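Local coordinates for mandelate racemase / muconate lactonizing enzyme, C-terminal domain protein (Labrenzia alexandrii, PDB 4E5T), which probably catalyses a magnesium-dependent isomerisation or related reaction, as a putative member of the mandelate racemase/muconate lactonizing enzyme family, at residues A[12-23]-A[382-393]. Residues are numbered along the deposited sequence; the frame is centred on the assembly and turned at random.
Sequences VGNPPPRHGGRY and ARANPYTGSDLH
Tyr23 CG, between its backbone N and carbonyl carbon (chi1 61°), and Tyr387 CG, anti to its N (chi1 176°), bring CB and CD2 of Tyr23 onto one face of the Tyr387 ring. The result is an oblique aromatic pair, planes 42° apart, in which CB of Tyr23 sits 4.0 Å from the Tyr387 ring centroid in a CH-pi contact. His393 points its ring edge at the face of Tyr23, with centroids 5.2 Å apart, and completes a three-ring cluster. Weak hydrogen bonds run both ways between these two residues: Tyr23 N to His393 ND1, nearly straight, and His393 N to Tyr23 OH at 3.4 Å. At its other nitrogen, NE2, His393 is hydrogen-bonded to Tyr318 O, so both sides of the imidazole are engaged. Tyr387 OH in turn donates to Asp391 O over 3.0 Å, tying the ring to its own loop. The extended chain of Arg22 crosses Asp391 at a slant: Asp391 CB lies over one guanidinium face, toward its rim, and NH1 makes a weak bond to Leu392 O at 3.4 Å. Asp391 OD2 is 4.0 Å from Arg22 NH2 but well out of the guanidinium plane, a loose charge pairing. A leucine in place of Arg22 would probably leave Asp391 without this nearby positive charge and cost Leu392 O its NH1 donor. At the far end, Gly13 N donates to Asn385 O at 3.1 Å, and Val12 CG2 packs on Ala382 CB. The contact thus ties the loop between strands 4-13 and 23-31 to the chain following helix 379-383. In enolase-superfamily enzymes the N-terminal domain caps the barrel, and Gly20 lies about 11 Å from the bound magnesium, consistent with a loop near the active site. The chemistry implies an attachment built chiefly on aromatic packing, supplemented by long Tyr23-His393 bonds, while the peripheral charge pair probably adds only a modest attraction.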
loop_
_atom_site.group_PDB
_atom_site.type_symbol
_atom_site.label_atom_id
_atom_site.label_comp_id
_atom_site.label_asym_id
_atom_site.label_seq_id
_atom_site.Cartn_x
_atom_site.Cartn_y
_atom_site.Cartn_z
ATOM N N VAL A 12 35.080 34.903 -5.155
ATOM C CA VAL A 12 36.481 34.640 -4.845
ATOM C C VAL A 12 36.972 33.372 -5.527
ATOM O O VAL A 12 36.484 32.286 -5.230
ATOM C CB VAL A 12 36.689 34.447 -3.317
ATOM C CG1 VAL A 12 38.126 34.073 -3.031
ATOM C CG2 VAL A 12 36.286 35.697 -2.539
ATOM N N GLY A 13 37.939 33.505 -6.430
ATOM C CA GLY A 13 38.555 32.345 -7.060
ATOM C C GLY A 13 39.388 31.550 -6.067
ATOM O O GLY A 13 40.041 32.119 -5.200
ATOM N N ASN A 14 39.362 30.230 -6.185
ATOM C CA ASN A 14 40.074 29.354 -5.256
ATOM C C ASN A 14 41.415 29.015 -5.875
ATOM O O ASN A 14 41.474 28.589 -7.013
ATOM C CB ASN A 14 39.244 28.085 -5.012
ATOM C CG ASN A 14 39.724 27.259 -3.820
ATOM O OD1 ASN A 14 40.427 27.749 -2.934
ATOM N ND2 ASN A 14 39.327 25.989 -3.796
ATOM N N PRO A 15 42.511 29.249 -5.148
ATOM C CA PRO A 15 43.817 28.947 -5.746
ATOM C C PRO A 15 44.148 27.459 -5.691
ATOM O O PRO A 15 43.488 26.708 -4.964
ATOM C CB PRO A 15 44.799 29.751 -4.875
ATOM C CG PRO A 15 44.111 29.878 -3.563
ATOM C CD PRO A 15 42.634 29.955 -3.861
ATOM N N PRO A 16 45.153 27.037 -6.479
ATOM C CA PRO A 16 45.766 25.709 -6.392
ATOM C C PRO A 16 46.002 25.299 -4.945
ATOM O O PRO A 16 46.463 26.124 -4.159
ATOM C CB PRO A 16 47.095 25.915 -7.099
ATOM C CG PRO A 16 46.747 26.885 -8.182
ATOM C CD PRO A 16 45.708 27.812 -7.606
ATOM N N PRO A 17 45.713 24.031 -4.611
ATOM C CA PRO A 17 45.337 23.015 -5.595
ATOM C C PRO A 17 43.835 22.955 -5.839
ATOM O O PRO A 17 43.339 21.920 -6.283
ATOM C CB PRO A 17 45.809 21.728 -4.932
ATOM C CG PRO A 17 45.555 21.982 -3.486
ATOM C CD PRO A 17 45.766 23.466 -3.254
ATOM N N ARG A 18 43.135 24.048 -5.542
ATOM C CA ARG A 18 41.709 24.190 -5.834
ATOM C C ARG A 18 40.834 23.069 -5.271
ATOM O O ARG A 18 39.840 22.690 -5.897
ATOM C CB ARG A 18 41.458 24.353 -7.347
ATOM C CG ARG A 18 42.197 25.532 -7.985
ATOM C CD ARG A 18 41.771 25.790 -9.431
ATOM N NE ARG A 18 42.149 24.689 -10.307
ATOM C CZ ARG A 18 41.599 24.449 -11.492
ATOM N NH1 ARG A 18 40.635 25.236 -11.953
ATOM N NH2 ARG A 18 42.011 23.417 -12.214
ATOM N N HIS A 19 41.200 22.532 -4.108
ATOM C CA HIS A 19 40.306 21.609 -3.416
ATOM C C HIS A 19 39.080 22.405 -2.982
ATOM O O HIS A 19 39.195 23.566 -2.584
ATOM C CB HIS A 19 40.979 20.952 -2.205
ATOM C CG HIS A 19 42.169 20.113 -2.552
ATOM N ND1 HIS A 19 43.141 19.783 -1.632
ATOM C CD2 HIS A 19 42.548 19.537 -3.719
ATOM C CE1 HIS A 19 44.070 19.046 -2.214
ATOM N NE2 HIS A 19 43.734 18.881 -3.481
ATOM N N GLY A 20 37.907 21.787 -3.088
ATOM C CA GLY A 20 36.661 22.445 -2.736
ATOM C C GLY A 20 36.089 23.277 -3.866
ATOM O O GLY A 20 35.167 24.056 -3.655
ATOM N N GLY A 21 36.648 23.130 -5.063
ATOM C CA GLY A 21 36.094 23.780 -6.238
ATOM C C GLY A 21 36.699 25.092 -6.721
ATOM O O GLY A 21 37.635 25.629 -6.132
ATOM N N ARG A 22 36.135 25.615 -7.808
ATOM C CA ARG A 22 36.769 26.678 -8.578
ATOM C C ARG A 22 36.614 28.078 -7.992
ATOM O O ARG A 22 37.471 28.918 -8.202
ATOM C CB ARG A 22 36.247 26.681 -10.021
ATOM C CG ARG A 22 36.575 25.444 -10.819
ATOM C CD ARG A 22 36.193 25.631 -12.277
ATOM N NE ARG A 22 37.007 24.802 -13.162
ATOM C CZ ARG A 22 36.609 23.650 -13.690
ATOM N NH1 ARG A 22 35.388 23.188 -13.423
ATOM N NH2 ARG A 22 37.432 22.964 -14.488
ATOM N N TYR A 23 35.518 28.333 -7.284
ATOM C CA TYR A 23 35.254 29.664 -6.747
ATOM C C TYR A 23 34.269 29.612 -5.579
ATOM O O TYR A 23 33.532 28.633 -5.435
ATOM C CB TYR A 23 34.729 30.597 -7.851
ATOM C CG TYR A 23 33.416 30.169 -8.507
ATOM C CD1 TYR A 23 32.189 30.471 -7.920
ATOM C CD2 TYR A 23 33.406 29.489 -9.721
ATOM C CE1 TYR A 23 31.002 30.089 -8.511
ATOM C CE2 TYR A 23 32.213 29.105 -10.324
ATOM C CZ TYR A 23 31.013 29.405 -9.719
ATOM O OH TYR A 23 29.814 29.034 -10.303
ATOM N N ALA A 382 39.529 38.364 0.705
ATOM C CA ALA A 382 38.471 38.042 -0.254
ATOM C C ALA A 382 38.486 38.945 -1.483
ATOM O O ALA A 382 38.317 38.454 -2.582
ATOM C CB ALA A 382 37.103 38.049 0.403
ATOM N N ARG A 383 38.689 40.250 -1.314
ATOM C CA ARG A 383 38.708 41.148 -2.477
ATOM C C ARG A 383 39.972 40.984 -3.305
ATOM O O ARG A 383 39.991 41.290 -4.501
ATOM C CB ARG A 383 38.587 42.619 -2.074
ATOM C CG ARG A 383 37.391 42.956 -1.248
ATOM C CD ARG A 383 37.184 44.455 -1.148
ATOM N NE ARG A 383 35.986 44.724 -0.364
ATOM C CZ ARG A 383 35.971 44.833 0.958
ATOM N NH1 ARG A 383 34.819 45.054 1.585
ATOM N NH2 ARG A 383 37.109 44.722 1.648
ATOM N N ALA A 384 41.034 40.516 -2.662
ATOM C CA ALA A 384 42.340 40.472 -3.296
ATOM C C ALA A 384 42.427 39.270 -4.216
ATOM O O ALA A 384 43.392 39.125 -4.952
ATOM C CB ALA A 384 43.423 40.419 -2.247
ATOM N N ASN A 385 41.410 38.413 -4.166
ATOM C CA ASN A 385 41.385 37.170 -4.930
ATOM C C ASN A 385 40.166 37.012 -5.836
ATOM O O ASN A 385 39.349 36.113 -5.612
ATOM C CB ASN A 385 41.421 35.978 -3.980
ATOM C CG ASN A 385 42.752 35.821 -3.297
ATOM O OD1 ASN A 385 43.575 35.015 -3.720
ATOM N ND2 ASN A 385 42.975 36.595 -2.238
ATOM N N PRO A 386 40.061 37.852 -6.883
ATOM C CA PRO A 386 38.922 37.806 -7.805
ATOM C C PRO A 386 38.859 36.464 -8.549
ATOM O O PRO A 386 39.859 35.751 -8.631
ATOM C CB PRO A 386 39.256 38.921 -8.792
ATOM C CG PRO A 386 40.721 38.875 -8.862
ATOM C CD PRO A 386 41.154 38.664 -7.438
ATOM N N TYR A 387 37.692 36.115 -9.076
ATOM C CA TYR A 387 37.595 34.919 -9.900
ATOM C C TYR A 387 37.812 35.292 -11.361
ATOM O O TYR A 387 37.131 36.168 -11.883
ATOM C CB TYR A 387 36.251 34.226 -9.709
ATOM C CG TYR A 387 36.076 33.038 -10.624
ATOM C CD1 TYR A 387 36.996 31.995 -10.620
ATOM C CD2 TYR A 387 34.995 32.955 -11.491
ATOM C CE1 TYR A 387 36.850 30.910 -11.454
ATOM C CE2 TYR A 387 34.838 31.871 -12.326
ATOM C CZ TYR A 387 35.768 30.851 -12.308
ATOM O OH TYR A 387 35.611 29.768 -13.145
ATOM N N THR A 388 38.770 34.659 -12.024
ATOM C CA THR A 388 39.052 35.059 -13.400
ATOM C C THR A 388 38.776 34.000 -14.457
ATOM O O THR A 388 38.733 34.309 -15.643
ATOM C CB THR A 388 40.465 35.652 -13.570
ATOM O OG1 THR A 388 41.422 34.835 -12.896
ATOM C CG2 THR A 388 40.522 37.050 -12.981
ATOM N N GLY A 389 38.565 32.762 -14.031
ATOM C CA GLY A 389 38.167 31.709 -14.952
ATOM C C GLY A 389 36.781 31.965 -15.522
ATOM O O GLY A 389 36.102 32.904 -15.100
ATOM N N SER A 390 36.354 31.142 -16.479
ATOM C CA SER A 390 35.028 31.305 -17.081
ATOM C C SER A 390 34.070 30.161 -16.746
ATOM O O SER A 390 32.855 30.307 -16.869
ATOM C CB SER A 390 35.134 31.478 -18.598
ATOM O OG SER A 390 35.758 30.358 -19.207
ATOM N N ASP A 391 34.627 29.033 -16.312
ATOM C CA ASP A 391 33.858 27.822 -16.023
ATOM C C ASP A 391 32.893 27.948 -14.844
ATOM O O ASP A 391 32.898 28.941 -14.119
ATOM C CB ASP A 391 34.806 26.646 -15.754
ATOM C CG ASP A 391 35.228 25.932 -17.019
ATOM O OD1 ASP A 391 34.335 25.548 -17.814
ATOM O OD2 ASP A 391 36.453 25.756 -17.208
ATOM N N LEU A 392 32.063 26.925 -14.663
ATOM C CA LEU A 392 31.213 26.849 -13.492
ATOM C C LEU A 392 31.984 26.102 -12.421
ATOM O O LEU A 392 33.001 25.467 -12.706
ATOM C CB LEU A 392 29.876 26.158 -13.806
ATOM C CG LEU A 392 28.935 26.894 -14.777
ATOM C CD1 LEU A 392 27.644 26.100 -15.047
ATOM C CD2 LEU A 392 28.626 28.328 -14.305
ATOM N N HIS A 393 31.497 26.203 -11.189
ATOM C CA HIS A 393 32.120 25.586 -10.030
ATOM C C HIS A 393 32.399 24.087 -10.248
ATOM O O HIS A 393 33.511 23.601 -10.005
ATOM C CB HIS A 393 31.206 25.813 -8.825
ATOM C CG HIS A 393 31.825 25.448 -7.514
ATOM N ND1 HIS A 393 33.081 25.875 -7.138
ATOM C CD2 HIS A 393 31.355 24.708 -6.482
ATOM C CE1 HIS A 393 33.357 25.411 -5.932
ATOM N NE2 HIS A 393 32.327 24.698 -5.513
#